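Local coordinates for PlzA (Borrelia burgdorferi, PDB 7MIE), which binds the bacterial second messenger c-di-GMP and probably serves as its receptor in the signalling of this tick-borne pathogen, at residues L54-E59 with G69-I74; L79-Q84 with L139-L144; L98-L103 with F118-L123. All coordinates share one frame; numbering follows the deposited sequence. Where two conformers were deposited one is given.

Contact 1: L54-E59 with G69-I74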
ATOM      1  N   LEU A  54     -12.519   7.010   1.736  1.00 21.95           N
ATOM      2  CA  LEU A  54     -11.692   7.146   2.928  1.00 23.86           C
ATOM      3  C   LEU A  54     -10.458   7.948   2.537  1.00 25.80           C
ATOM      4  O   LEU A  54      -9.788   7.626   1.559  1.00 29.12           O
ATOM      5  CB  LEU A  54     -11.429   5.707   3.428  1.00 24.80           C
ATOM      6  CG  LEU A  54     -10.500   5.570   4.619  1.00 28.85           C
ATOM      7  CD1 LEU A  54     -11.184   6.176   5.841  1.00 28.04           C
ATOM      8  CD2 LEU A  54     -10.212   4.067   4.826  1.00 28.00           C
ATOM      9  N   ARG A  55     -10.229   9.100   3.220  1.00 25.64           N
ATOM     10  CA  ARG A  55      -9.031   9.905   3.006  1.00 27.21           C
ATOM     11  C   ARG A  55      -7.821   9.091   3.495  1.00 25.53           C
ATOM     12  O   ARG A  55      -7.918   8.323   4.445  1.00 23.95           O
ATOM     13  CB  ARG A  55      -9.105  11.121   3.960  1.00 31.11           C
ATOM     14  CG  ARG A  55      -8.244  12.311   3.597  1.00 37.55           C
ATOM     15  CD  ARG A  55      -8.608  13.503   4.512  1.00 41.67           C
ATOM     16  NE  ARG A  55     -10.036  13.885   4.556  1.00 44.28           N
ATOM     17  CZ  ARG A  55     -10.524  14.982   5.171  1.00 49.45           C
ATOM     18  NH1 ARG A  55     -11.825  15.248   5.169  1.00 47.24           N
ATOM     19  NH2 ARG A  55      -9.703  15.808   5.800  1.00 47.94           N
ATOM     20  N   ASN A  56      -6.675   9.283   2.858  1.00 24.77           N
ATOM     21  CA  ASN A  56      -5.535   8.457   3.196  1.00 26.54           C
ATOM     22  C   ASN A  56      -4.771   9.055   4.377  1.00 26.61           C
ATOM     23  O   ASN A  56      -3.900   8.412   4.908  1.00 25.68           O
ATOM     24  CB  ASN A  56      -4.635   8.196   1.984  1.00 28.69           C
ATOM     25  CG  ASN A  56      -4.159   6.752   1.933  1.00 30.08           C
ATOM     26  OD1 ASN A  56      -4.910   5.835   2.292  1.00 29.88           O
ATOM     27  ND2 ASN A  56      -2.878   6.575   1.623  1.00 33.13           N
ATOM     28  N   THR A  57      -5.091  10.294   4.737  1.00 26.65           N
ATOM     29  CA  THR A  57      -4.465  10.964   5.865  1.00 27.70           C
ATOM     30  C   THR A  57      -5.316  10.675   7.085  1.00 26.76           C
ATOM     31  O   THR A  57      -6.541  10.655   7.026  1.00 29.02           O
ATOM     32  CB  THR A  57      -4.307  12.463   5.561  1.00 31.42           C
ATOM     33  OG1 THR A  57      -3.295  12.549   4.557  1.00 35.43           O
ATOM     34  CG2 THR A  57      -3.817  13.252   6.761  1.00 35.74           C
ATOM     35  N   ILE A  58      -4.670  10.472   8.246  1.00 25.78           N
ATOM     36  CA  ILE A  58      -5.444  10.086   9.397  1.00 24.54           C
ATOM     37  C   ILE A  58      -4.792  10.707  10.645  1.00 25.09           C
ATOM     38  O   ILE A  58      -3.583  10.655  10.763  1.00 26.75           O
ATOM     39  CB  ILE A  58      -5.448   8.567   9.508  1.00 27.38           C
ATOM     40  CG1 ILE A  58      -6.416   8.119  10.585  1.00 27.82           C
ATOM     41  CG2 ILE A  58      -4.060   7.924   9.636  1.00 29.49           C
ATOM     42  CD1 ILE A  58      -7.009   6.791  10.187  1.00 29.51           C
ATOM     43  N   GLU A  59      -5.627  11.119  11.598  1.00 25.53           N
ATOM     44  CA  GLU A  59      -5.138  11.670  12.863  1.00 24.15           C
ATOM     45  C   GLU A  59      -5.130  10.600  13.948  1.00 25.43           C
ATOM     46  O   GLU A  59      -6.128   9.882  14.144  1.00 25.25           O
ATOM     47  CB  GLU A  59      -6.060  12.823  13.266  1.00 26.07           C
ATOM     48  CG  GLU A  59      -5.456  13.607  14.422  1.00 27.55           C
ATOM     49  CD  GLU A  59      -6.326  14.746  14.958  1.00 32.41           C
ATOM     50  OE1 GLU A  59      -7.404  15.025  14.377  1.00 32.44           O
ATOM     51  OE2 GLU A  59      -5.873  15.397  15.953  1.00 30.94           O
ATOM     52  N   GLY A  69      -0.780  10.744  10.234  1.00 25.10           N
ATOM     53  CA  GLY A  69       0.004   9.778   9.474  1.00 25.39           C
ATOM     54  C   GLY A  69      -0.749   9.431   8.189  1.00 24.88           C
ATOM     55  O   GLY A  69      -1.651  10.170   7.809  1.00 27.73           O
ATOM     56  N   VAL A  70      -0.296   8.377   7.514  1.00 21.24           N
ATOM     57  CA  VAL A  70      -0.883   8.037   6.224  1.00 21.18           C
ATOM     58  C   VAL A  70      -1.193   6.541   6.290  1.00 19.64           C
ATOM     59  O   VAL A  70      -0.434   5.755   6.853  1.00 20.58           O
ATOM     60  CB  VAL A  70       0.180   8.340   5.144  1.00 24.83           C
ATOM     61  CG1 VAL A  70      -0.324   7.939   3.778  1.00 27.34           C
ATOM     62  CG2 VAL A  70       0.452   9.863   5.086  1.00 29.54           C
ATOM     63  N   ILE A  71      -2.306   6.131   5.658  1.00 20.09           N
ATOM     64  CA  ILE A  71      -2.637   4.718   5.681  1.00 19.08           C
ATOM     65  C   ILE A  71      -1.796   4.018   4.621  1.00 21.00           C
ATOM     66  O   ILE A  71      -1.775   4.425   3.440  1.00 21.98           O
ATOM     67  CB  ILE A  71      -4.141   4.518   5.392  1.00 19.96           C
ATOM     68  CG1 ILE A  71      -5.036   5.345   6.313  1.00 21.07           C
ATOM     69  CG2 ILE A  71      -4.510   3.037   5.399  1.00 19.16           C
ATOM     70  CD1 ILE A  71      -6.547   5.283   5.992  1.00 23.42           C
ATOM     71  N   TYR A  72      -1.161   2.925   5.052  1.00 17.63           N
ATOM     72  CA  TYR A  72      -0.425   2.058   4.139  1.00 19.19           C
ATOM     73  C   TYR A  72      -1.338   0.940   3.602  1.00 18.97           C
ATOM     74  O   TYR A  72      -1.362   0.701   2.386  1.00 18.99           O
ATOM     75  CB  TYR A  72       0.738   1.427   4.913  1.00 19.01           C
ATOM     76  CG  TYR A  72       1.430   0.298   4.193  1.00 20.51           C
ATOM     77  CD1 TYR A  72       2.428   0.552   3.258  1.00 23.43           C
ATOM     78  CD2 TYR A  72       1.107  -1.022   4.483  1.00 21.05           C
ATOM     79  CE1 TYR A  72       3.096  -0.491   2.625  1.00 25.00           C
ATOM     80  CE2 TYR A  72       1.761  -2.071   3.862  1.00 22.06           C
ATOM     81  CZ  TYR A  72       2.752  -1.799   2.933  1.00 23.79           C
ATOM     82  OH  TYR A  72       3.393  -2.835   2.318  1.00 25.40           O
ATOM     83  N   SER A  73      -2.058   0.266   4.503  1.00 18.41           N
ATOM     84  CA  SER A  73      -2.978  -0.798   4.080  1.00 19.36           C
ATOM     85  C   SER A  73      -4.102  -0.911   5.088  1.00 18.57           C
ATOM     86  O   SER A  73      -3.977  -0.400   6.208  1.00 19.37           O
ATOM     87  CB  SER A  73      -2.250  -2.157   3.937  1.00 19.52           C
ATOM     88  OG  SER A  73      -1.867  -2.678   5.217  1.00 20.57           O
ATOM     89  N   ILE A  74      -5.168  -1.605   4.671  1.00 18.83           N
ATOM     90  CA  ILE A  74      -6.325  -1.799   5.529  1.00 19.50           C
ATOM     91  C   ILE A  74      -6.714  -3.267   5.536  1.00 19.47           C
ATOM     92  O   ILE A  74      -6.587  -3.944   4.509  1.00 20.65           O
ATOM     93  CB  ILE A  74      -7.458  -0.866   5.073  1.00 21.54           C
ATOM     94  CG1 ILE A  74      -8.622  -0.876   6.074  1.00 22.42           C
ATOM     95  CG2 ILE A  74      -7.933  -1.232   3.659  1.00 23.54           C
ATOM     96  CD1 ILE A  74      -9.547   0.341   5.898  1.00 24.67           C
TER

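Contact 2: L79-Q84 with L139-L144. With EDO (1,2-ethanediol), chain F.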
ATOM      1  N   LEU A  79      -5.547  -1.824  10.672  1.00 22.20           N
ATOM      2  CA  LEU A  79      -4.957  -1.160   9.531  1.00 22.16           C
ATOM      3  C   LEU A  79      -3.499  -0.853   9.850  1.00 21.29           C
ATOM      4  O   LEU A  79      -3.071  -0.997  10.992  1.00 21.57           O
ATOM      5  CB  LEU A  79      -5.819   0.052   9.158  1.00 22.91           C
ATOM      6  CG  LEU A  79      -5.650   1.354   9.954  1.00 24.88           C
ATOM      7  CD1 LEU A  79      -6.697   2.399   9.478  1.00 27.44           C
ATOM      8  CD2 LEU A  79      -5.775   1.136  11.459  1.00 28.98           C
ATOM      9  N   LYS A  80      -2.743  -0.480   8.816  1.00 19.71           N
ATOM     10  CA  LYS A  80      -1.335  -0.164   8.993  1.00 20.47           C
ATOM     11  C   LYS A  80      -1.126   1.304   8.632  1.00 20.00           C
ATOM     12  O   LYS A  80      -1.566   1.764   7.581  1.00 19.69           O
ATOM     13  CB  LYS A  80      -0.424  -1.033   8.123  1.00 20.71           C
ATOM     14  CG  LYS A  80      -0.377  -2.488   8.557  1.00 22.83           C
ATOM     15  CD  LYS A  80       0.630  -3.330   7.767  1.00 26.52           C
ATOM     16  CE  LYS A  80       0.317  -4.797   7.924  1.00 28.67           C
ATOM     17  NZ  LYS A  80       1.219  -5.588   7.048  1.00 31.09           N
ATOM     18  N   LEU A  81      -0.418   2.005   9.524  1.00 18.82           N
ATOM     19  CA  LEU A  81      -0.228   3.447   9.372  1.00 20.33           C
ATOM     20  C   LEU A  81       1.258   3.776   9.364  1.00 20.84           C
ATOM     21  O   LEU A  81       2.036   3.156  10.107  1.00 21.42           O
ATOM     22  CB  LEU A  81      -0.893   4.221  10.523  1.00 20.39           C
ATOM     23  CG  LEU A  81      -2.405   4.054  10.737  1.00 22.03           C
ATOM     24  CD1 LEU A  81      -2.909   5.130  11.732  1.00 23.18           C
ATOM     25  CD2 LEU A  81      -3.152   4.224   9.396  1.00 22.33           C
ATOM     26  N   ILE A  82       1.613   4.792   8.550  1.00 20.36           N
ATOM     27  CA  ILE A  82       2.981   5.304   8.480  1.00 20.98           C
ATOM     28  C   ILE A  82       3.064   6.618   9.249  1.00 20.47           C
ATOM     29  O   ILE A  82       2.276   7.562   9.018  1.00 20.65           O
ATOM     30  CB  ILE A  82       3.388   5.548   7.010  1.00 22.70           C
ATOM     31  CG1 ILE A  82       3.483   4.221   6.235  1.00 23.20           C
ATOM     32  CG2 ILE A  82       4.699   6.360   6.929  1.00 23.89           C
ATOM     33  CD1 ILE A  82       3.390   4.452   4.701  1.00 24.16           C
ATOM     34  N   PHE A  83       4.079   6.663  10.137  1.00 20.32           N
ATOM     35  CA  PHE A  83       4.438   7.906  10.825  1.00 21.65           C
ATOM     36  C   PHE A  83       5.942   8.123  10.749  1.00 21.61           C
ATOM     37  O   PHE A  83       6.724   7.176  10.632  1.00 22.50           O
ATOM     38  CB  PHE A  83       4.041   7.811  12.310  1.00 22.13           C
ATOM     39  CG  PHE A  83       2.557   7.790  12.591  1.00 23.90           C
ATOM     40  CD1 PHE A  83       1.807   8.963  12.560  1.00 23.92           C
ATOM     41  CD2 PHE A  83       1.917   6.576  12.834  1.00 25.67           C
ATOM     42  CE1 PHE A  83       0.435   8.918  12.796  1.00 25.13           C
ATOM     43  CE2 PHE A  83       0.550   6.542  13.064  1.00 26.21           C
ATOM     44  CZ  PHE A  83      -0.176   7.712  13.063  1.00 25.80           C
ATOM     45  N   GLN A  84       6.351   9.382  10.951  1.00 23.35           N
ATOM     46  CA  GLN A  84       7.784   9.626  11.138  1.00 25.54           C
ATOM     47  C   GLN A  84       8.268   8.901  12.393  1.00 24.72           C
ATOM     48  O   GLN A  84       7.527   8.738  13.347  1.00 24.56           O
ATOM     49  CB  GLN A  84       8.068  11.108  11.393  1.00 27.77           C
ATOM     50  CG  GLN A  84       7.724  11.979  10.203  1.00 31.86           C
ATOM     51  CD  GLN A  84       7.987  13.442  10.501  1.00 35.83           C
ATOM     52  OE1 GLN A  84       7.633  13.969  11.559  1.00 39.74           O
ATOM     53  NE2 GLN A  84       8.613  14.108   9.553  1.00 41.45           N
ATOM     54  N   LEU A 139       3.038   1.019  11.597  0.50 21.09           N
ATOM     55  CA  LEU A 139       2.364   0.543  12.806  0.50 20.74           C
ATOM     56  C   LEU A 139       1.104  -0.240  12.455  0.50 20.78           C
ATOM     57  O   LEU A 139       0.187   0.351  11.866  0.50 19.15           O
ATOM     58  CB  LEU A 139       1.891   1.744  13.633  0.50 21.22           C
ATOM     59  CG  LEU A 139       2.912   2.400  14.567  0.50 21.12           C
ATOM     60  CD1 LEU A 139       4.019   3.059  13.774  0.50 21.18           C
ATOM     61  CD2 LEU A 139       2.234   3.412  15.476  0.50 22.34           C
ATOM     62  N   THR A 140       1.015  -1.485  12.954  1.00 19.95           N
ATOM     63  CA  THR A 140      -0.208  -2.257  12.779  1.00 20.84           C
ATOM     64  C   THR A 140      -1.086  -1.989  13.995  1.00 21.26           C
ATOM     65  O   THR A 140      -0.646  -2.255  15.137  1.00 21.42           O
ATOM     66  CB  THR A 140       0.137  -3.748  12.659  1.00 23.01           C
ATOM     67  OG1 THR A 140       1.050  -4.007  11.584  1.00 22.95           O
ATOM     68  CG2 THR A 140      -1.110  -4.618  12.528  1.00 23.36           C
ATOM     69  N   LEU A 141      -2.283  -1.469  13.760  1.00 21.03           N
ATOM     70  CA  LEU A 141      -3.195  -1.046  14.810  1.00 22.07           C
ATOM     71  C   LEU A 141      -4.506  -1.816  14.673  1.00 23.74           C
ATOM     72  O   LEU A 141      -5.125  -1.784  13.609  1.00 24.61           O
ATOM     73  CB  LEU A 141      -3.445   0.459  14.678  1.00 23.26           C
ATOM     74  CG  LEU A 141      -2.206   1.330  14.906  1.00 25.01           C
ATOM     75  CD1 LEU A 141      -2.438   2.708  14.302  1.00 27.82           C
ATOM     76  CD2 LEU A 141      -1.962   1.451  16.414  1.00 24.58           C
ATOM     77  N   GLU A 142      -4.954  -2.411  15.786  1.00 25.02           N
ATOM     78  CA  GLU A 142      -6.209  -3.145  15.800  1.00 25.21           C
ATOM     79  C   GLU A 142      -7.327  -2.271  16.373  1.00 25.11           C
ATOM     80  O   GLU A 142      -7.160  -1.624  17.406  1.00 24.79           O
ATOM     81  CB  GLU A 142      -6.024  -4.389  16.674  1.00 29.48           C
ATOM     82  CG  GLU A 142      -7.322  -5.188  16.809  1.00 34.29           C
ATOM     83  CD  GLU A 142      -7.119  -6.550  17.444  1.00 42.47           C
ATOM     84  OE1 GLU A 142      -7.662  -6.765  18.539  1.00 47.44           O
ATOM     85  OE2 GLU A 142      -6.409  -7.377  16.835  1.00 44.90           O
ATOM     86  N   PHE A 143      -8.494  -2.282  15.713  1.00 23.94           N
ATOM     87  CA  PHE A 143      -9.706  -1.627  16.180  1.00 27.29           C
ATOM     88  C   PHE A 143     -10.228  -2.337  17.431  1.00 28.84           C
ATOM     89  O   PHE A 143     -10.451  -3.535  17.421  1.00 30.88           O
ATOM     90  CB  PHE A 143     -10.743  -1.625  15.050  1.00 29.51           C
ATOM     91  CG  PHE A 143     -10.399  -0.641  13.951  1.00 30.94           C
ATOM     92  CD1 PHE A 143     -10.564   0.730  14.140  1.00 34.91           C
ATOM     93  CD2 PHE A 143      -9.869  -1.085  12.752  1.00 33.13           C
ATOM     94  CE1 PHE A 143     -10.233   1.635  13.140  1.00 33.49           C
ATOM     95  CE2 PHE A 143      -9.533  -0.191  11.740  1.00 32.99           C
ATOM     96  CZ  PHE A 143      -9.721   1.172  11.945  1.00 35.46           C
ATOM     97  N   LEU A 144     -10.415  -1.600  18.517  1.00 28.40           N
ATOM     98  CA  LEU A 144     -10.958  -2.175  19.743  1.00 33.23           C
ATOM     99  C   LEU A 144     -12.494  -2.127  19.790  1.00 36.84           C
ATOM    100  O   LEU A 144     -13.114  -2.762  20.638  1.00 42.44           O
ATOM    101  CB  LEU A 144     -10.304  -1.495  20.949  1.00 31.95           C
ATOM    102  CG  LEU A 144      -8.825  -1.854  21.144  1.00 35.35           C
ATOM    103  CD1 LEU A 144      -8.241  -1.147  22.355  1.00 34.56           C
ATOM    104  CD2 LEU A 144      -8.620  -3.370  21.266  1.00 35.82           C
TER
HETATM  105  C1  EDO F 305       4.526  -3.361  10.403  1.00 40.26           C
HETATM  106  O1  EDO F 305       3.582  -2.955  11.406  1.00 32.01           O
HETATM  107  C2  EDO F 305       5.291  -4.593  10.620  1.00 44.98           C
HETATM  108  O2  EDO F 305       5.124  -5.080  11.937  1.00 51.21           O

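Contact 3: L98-L103 with F118-L123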
ATOM      1  N   LEU A  98      -2.046   2.013  23.618  1.00 25.61           N
ATOM      2  CA  LEU A  98      -3.404   2.331  23.219  1.00 26.83           C
ATOM      3  C   LEU A  98      -3.449   3.756  22.699  1.00 26.23           C
ATOM      4  O   LEU A  98      -2.748   4.639  23.176  1.00 25.98           O
ATOM      5  CB  LEU A  98      -4.317   2.254  24.451  1.00 28.70           C
ATOM      6  CG  LEU A  98      -4.401   0.890  25.137  1.00 30.88           C
ATOM      7  CD1 LEU A  98      -5.182   0.995  26.450  1.00 33.19           C
ATOM      8  CD2 LEU A  98      -5.036  -0.140  24.224  1.00 32.23           C
ATOM      9  N   GLY A  99      -4.346   3.990  21.747  1.00 26.68           N
ATOM     10  CA  GLY A  99      -4.622   5.332  21.257  1.00 25.74           C
ATOM     11  C   GLY A  99      -5.970   5.343  20.545  1.00 27.90           C
ATOM     12  O   GLY A  99      -6.779   4.429  20.717  1.00 27.20           O
ATOM     13  N   SER A 100      -6.234   6.411  19.792  1.00 26.40           N
ATOM     14  CA  SER A 100      -7.492   6.491  19.065  0.50 26.41           C
ATOM     15  C   SER A 100      -7.224   7.156  17.722  1.00 24.96           C
ATOM     16  O   SER A 100      -6.365   8.027  17.622  1.00 24.39           O
ATOM     17  CB  SER A 100      -8.544   7.257  19.859  0.50 28.03           C
ATOM     18  OG  SER A 100      -8.689   6.738  21.178  0.50 30.18           O
ATOM     19  N   ILE A 101      -7.969   6.761  16.682  1.00 22.62           N
ATOM     20  CA  ILE A 101      -7.759   7.332  15.375  1.00 23.58           C
ATOM     21  C   ILE A 101      -9.083   7.812  14.805  1.00 23.41           C
ATOM     22  O   ILE A 101     -10.153   7.228  15.109  1.00 24.23           O
ATOM     23  CB  ILE A 101      -7.125   6.340  14.381  1.00 24.46           C
ATOM     24  CG1 ILE A 101      -7.998   5.093  14.190  1.00 23.47           C
ATOM     25  CG2 ILE A 101      -5.706   5.993  14.867  1.00 23.51           C
ATOM     26  CD1 ILE A 101      -7.332   4.051  13.290  1.00 25.02           C
ATOM     27  N   GLN A 102      -8.958   8.849  13.970  1.00 22.73           N
ATOM     28  CA  GLN A 102     -10.131   9.398  13.310  1.00 25.06           C
ATOM     29  C   GLN A 102     -10.077   9.219  11.793  1.00 25.83           C
ATOM     30  O   GLN A 102      -9.313   9.883  11.094  1.00 27.40           O
ATOM     31  CB  GLN A 102     -10.397  10.860  13.705  1.00 26.71           C
ATOM     32  CG  GLN A 102     -11.645  11.416  13.018  1.00 28.32           C
ATOM     33  CD  GLN A 102     -12.144  12.647  13.725  1.00 32.77           C
ATOM     34  OE1 GLN A 102     -11.502  13.690  13.706  1.00 34.97           O
ATOM     35  NE2 GLN A 102     -13.288  12.519  14.369  1.00 33.00           N
ATOM     36  N   LEU A 103     -10.896   8.291  11.289  1.00 26.09           N
ATOM     37  CA  LEU A 103     -11.028   8.134   9.849  1.00 26.87           C
ATOM     38  C   LEU A 103     -11.865   9.287   9.306  1.00 26.12           C
ATOM     39  O   LEU A 103     -12.817   9.720   9.943  1.00 28.00           O
ATOM     40  CB  LEU A 103     -11.717   6.803   9.553  1.00 25.59           C
ATOM     41  CG  LEU A 103     -10.983   5.534  10.007  1.00 28.40           C
ATOM     42  CD1 LEU A 103     -11.875   4.312   9.852  1.00 29.15           C
ATOM     43  CD2 LEU A 103      -9.739   5.324   9.173  1.00 32.30           C
ATOM     44  N   PHE A 118     -13.886   9.227  16.685  1.00 33.67           N
ATOM     45  CA  PHE A 118     -12.599   8.634  17.052  1.00 31.51           C
ATOM     46  C   PHE A 118     -12.840   7.185  17.454  1.00 32.45           C
ATOM     47  O   PHE A 118     -13.820   6.904  18.130  1.00 34.20           O
ATOM     48  CB  PHE A 118     -11.912   9.431  18.174  1.00 31.90           C
ATOM     49  CG  PHE A 118     -10.966  10.500  17.669  1.00 30.72           C
ATOM     50  CD1 PHE A 118      -9.653  10.199  17.370  1.00 29.87           C
ATOM     51  CD2 PHE A 118     -11.399  11.807  17.451  1.00 32.47           C
ATOM     52  CE1 PHE A 118      -8.779  11.162  16.881  1.00 29.66           C
ATOM     53  CE2 PHE A 118     -10.527  12.790  16.981  1.00 31.08           C
ATOM     54  CZ  PHE A 118      -9.214  12.470  16.701  1.00 33.52           C
ATOM     55  N   LEU A 119     -11.966   6.263  17.017  1.00 30.36           N
ATOM     56  CA  LEU A 119     -12.086   4.859  17.385  1.00 29.63           C
ATOM     57  C   LEU A 119     -10.840   4.424  18.158  1.00 28.86           C
ATOM     58  O   LEU A 119      -9.718   4.671  17.694  1.00 26.01           O
ATOM     59  CB  LEU A 119     -12.214   4.023  16.104  1.00 31.01           C
ATOM     60  CG  LEU A 119     -13.496   4.249  15.285  1.00 36.46           C
ATOM     61  CD1 LEU A 119     -13.415   3.459  13.984  1.00 36.62           C
ATOM     62  CD2 LEU A 119     -14.747   3.822  16.071  1.00 38.76           C
ATOM     63  N   SER A 120     -11.064   3.672  19.251  1.00 27.74           N
ATOM     64  CA  SER A 120      -9.987   3.117  20.063  1.00 26.78           C
ATOM     65  C   SER A 120      -9.221   2.038  19.297  1.00 25.47           C
ATOM     66  O   SER A 120      -9.845   1.164  18.661  1.00 25.49           O
ATOM     67  CB  SER A 120     -10.553   2.506  21.334  1.00 30.06           C
ATOM     68  OG  SER A 120     -10.935   3.561  22.183  1.00 37.52           O
ATOM     69  N   VAL A 121      -7.880   2.100  19.379  1.00 23.68           N
ATOM     70  CA  VAL A 121      -7.006   1.099  18.764  1.00 23.63           C
ATOM     71  C   VAL A 121      -5.915   0.645  19.732  1.00 24.78           C
ATOM     72  O   VAL A 121      -5.594   1.326  20.730  1.00 24.59           O
ATOM     73  CB  VAL A 121      -6.365   1.627  17.461  1.00 23.54           C
ATOM     74  CG1 VAL A 121      -7.419   1.951  16.386  1.00 24.25           C
ATOM     75  CG2 VAL A 121      -5.428   2.805  17.740  1.00 25.01           C
ATOM     76  N   LYS A 122      -5.328  -0.519  19.438  1.00 25.13           N
ATOM     77  CA  LYS A 122      -4.176  -0.988  20.197  1.00 27.52           C
ATOM     78  C   LYS A 122      -3.081  -1.383  19.210  1.00 25.65           C
ATOM     79  O   LYS A 122      -3.359  -1.909  18.114  1.00 24.97           O
ATOM     80  CB  LYS A 122      -4.565  -2.134  21.138  1.00 29.66           C
ATOM     81  CG  LYS A 122      -5.128  -3.381  20.491  1.00 36.92           C
ATOM     82  CD  LYS A 122      -5.131  -4.607  21.413  1.00 41.72           C
ATOM     83  CE  LYS A 122      -5.128  -5.899  20.619  1.00 45.98           C
ATOM     84  NZ  LYS A 122      -5.689  -7.051  21.373  1.00 53.88           N
ATOM     85  N   LEU A 123      -1.836  -1.112  19.591  1.00 24.30           N
ATOM     86  CA  LEU A 123      -0.717  -1.413  18.717  1.00 23.50           C
ATOM     87  C   LEU A 123      -0.441  -2.915  18.758  1.00 24.69           C
ATOM     88  O   LEU A 123      -0.196  -3.458  19.834  1.00 25.67           O
ATOM     89  CB  LEU A 123       0.514  -0.643  19.216  1.00 23.03           C
ATOM     90  CG  LEU A 123       1.793  -0.815  18.380  1.00 23.10           C
ATOM     91  CD1 LEU A 123       1.619  -0.175  16.998  1.00 22.43           C
ATOM     92  CD2 LEU A 123       2.974  -0.148  19.111  1.00 24.72           C
TER
HETATM   93  O   HOH W   1      -8.072   4.905  23.316  1.00 53.22           O

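Contact 1: L54-E59 with G69-I74
Asn-56 meets Ile-71 through its backbone and, more weakly, its side chain. Ile-71 N gives a bond of 2.9 Å to Asn-56 O, arriving in the carbonyl plane. The Asn-56 amide turns back to the same residue, where ND2 makes a weak bond of 3.0 Å to Ile-71 O, bent to 131° at the hydrogen. Its other branch, OD1, rests 3.5 Å from Ile-71 CB. Past this pair of bonds, Ile-58 and Gly-69 form an antiparallel hydrogen-bonded pair with unequal halves: Gly-69 N meets Ile-58 O at 2.9 Å and 169°, whereas Ile-58 N approaches Gly-69 O, 3.1 Å away, from above the carbonyl plane. At the other end the contact is apolar. Leu-54, its CG anti to the backbone N (chi1 176°), sends CD2 tip to tip against Ile-74 CD1 at 3.9 Å and also across Ile-71 CD1.

A second shell fixes the Asn-56 amide. Asn-49 ND2 bonds to OD1, and Asn-284 OD1 bonds to ND2, so each branch has a partner beyond the contact. His-280, on helix 273-283, gives a further bond to Ile-71 O, joining this strand to the C-terminal helix. Leu-81 of strand 78-84 touches both Ile-58 and Ile-71. The pairing belongs to the antiparallel beta hairpin of strands 57-62 and 65-74, with Leu-54 to Asn-56 leading into it, within the PilZN3 domain's closed beta barrel.

Contact 2: L79-Q84 with L139-L144
Residues 79-81 run antiparallel to residues 139-141, Leu-79 opposite Leu-141 and Leu-81 opposite Leu-139, joining two neighbouring strands of the closed barrel; the short segments run at 138° to each other, well short of a straight antiparallel 180°. Two hydrogen-bonded pairs flank the non-hydrogen-bonded pair of Lys-80 and Thr-140. In the first, Leu-141 N points almost straight at Leu-79 O, 2.9 Å away and at 175°. In the second, Leu-139 N lies 2.8 Å from Leu-81 O, in its carbonyl plane, while Leu-81 N reaches Leu-139 O tilted from the plane of the Leu-139 carbonyl.

Leu-79, Leu-81, Leu-139 and Leu-141 share the interior face, where the buried Phe-83 and Phe-143 join them. The Leu-81 and Leu-141 side chains cross at about a right angle, CD1 to CD1 3.6 Å. Leu-79 holds CG between its backbone N and carbonyl carbon (chi1 81°), which brings CD2 to 4.0 Å from Phe-143 CZ. Met-60 of strand 57-62 touches both Phe-83 and Leu-141 across the interior.

On the outer face Lys-80 extends alongside Thr-140 and ends in a salt bridge from NZ to Glu-41. Its CG passes 3.7 Å from Thr-140 OG1, and that hydroxyl lies 2.7 Å from O1 of a 1,2-ethanediol, probably taken up from the crystallisation liquor.

Contact 3: L98-L103 with F118-L123
An antiparallel strand pair of the beta barrel, 98-102 with 119-123, is finished at one end by an aromatic ring laid over a glutamine. Gln-102 CB sits over the centre of the Phe-118 ring, 3.5 Å from the centroid and 11° off the ring normal, a clear CH-pi contact. With CG anti to the backbone N (chi1 -179°), the extended Gln-102 chain carries its amide out to the CD2-CE2 side of the ring, the two planes 33° apart, until OE1 lies 3.5 Å from Phe-118 CE2. A bond from NE2 to Phe-116 O secures the far end of the amide. The backbone carbon of Ser-100 lies at the ring's edge, so Phe-118 spans three residues of the opposite strand.

Four backbone bonds hold the strands in register. Leu-119 N reaches Ile-101 O at 2.8 Å, and Val-121 N reaches Gly-99 O at 2.9 Å from above the carbonyl plane; Ile-101 N and Gly-99 N return the bonds to Leu-119 O and Val-121 O. On the interior face the Ile-101 and Val-121 side chains cross at about a right angle, CD1 to CG1 3.7 Å, with Phe-143 packed against Ile-101 and Leu-141 against Val-121. The outer face is more polar. A water lies 2.9 Å from Ser-100 OG in one of two conformers, so this link is doubtful, and it makes a weak bond of 3.4 Å to Ser-120 OG, while nearby Leu-98 CD2 rests on Lys-122 CB at 3.7 Å. Apolar side chains inward and mixed ones outward are the alternation expected of strands that line a closed beta barrel, as of any sheet with one face in the core.

In the fold
From the N terminus, contact 1 closes first, pairing 57-62 with 65-74 through a short hairpin turn. The chain turns again into strand 78-84, where contact 2 opens; Tyr-72 N to Lys-80 O probably bonds the two contacts directly. Before contact 2 can close, helix 88-94 passes and contact 3 opens and shuts, so 98-103 with 118-123 is nested inside the longer loop from 79-84 to 139-144. Strand 119-131 then turns into 134-143, completing contact 2. Since strand 98-102 also pairs with 57-62, probably bonding Gln-102 N to Glu-59 O, contact 3 leads back to contact 1, and six strands form a closed antiparallel ring.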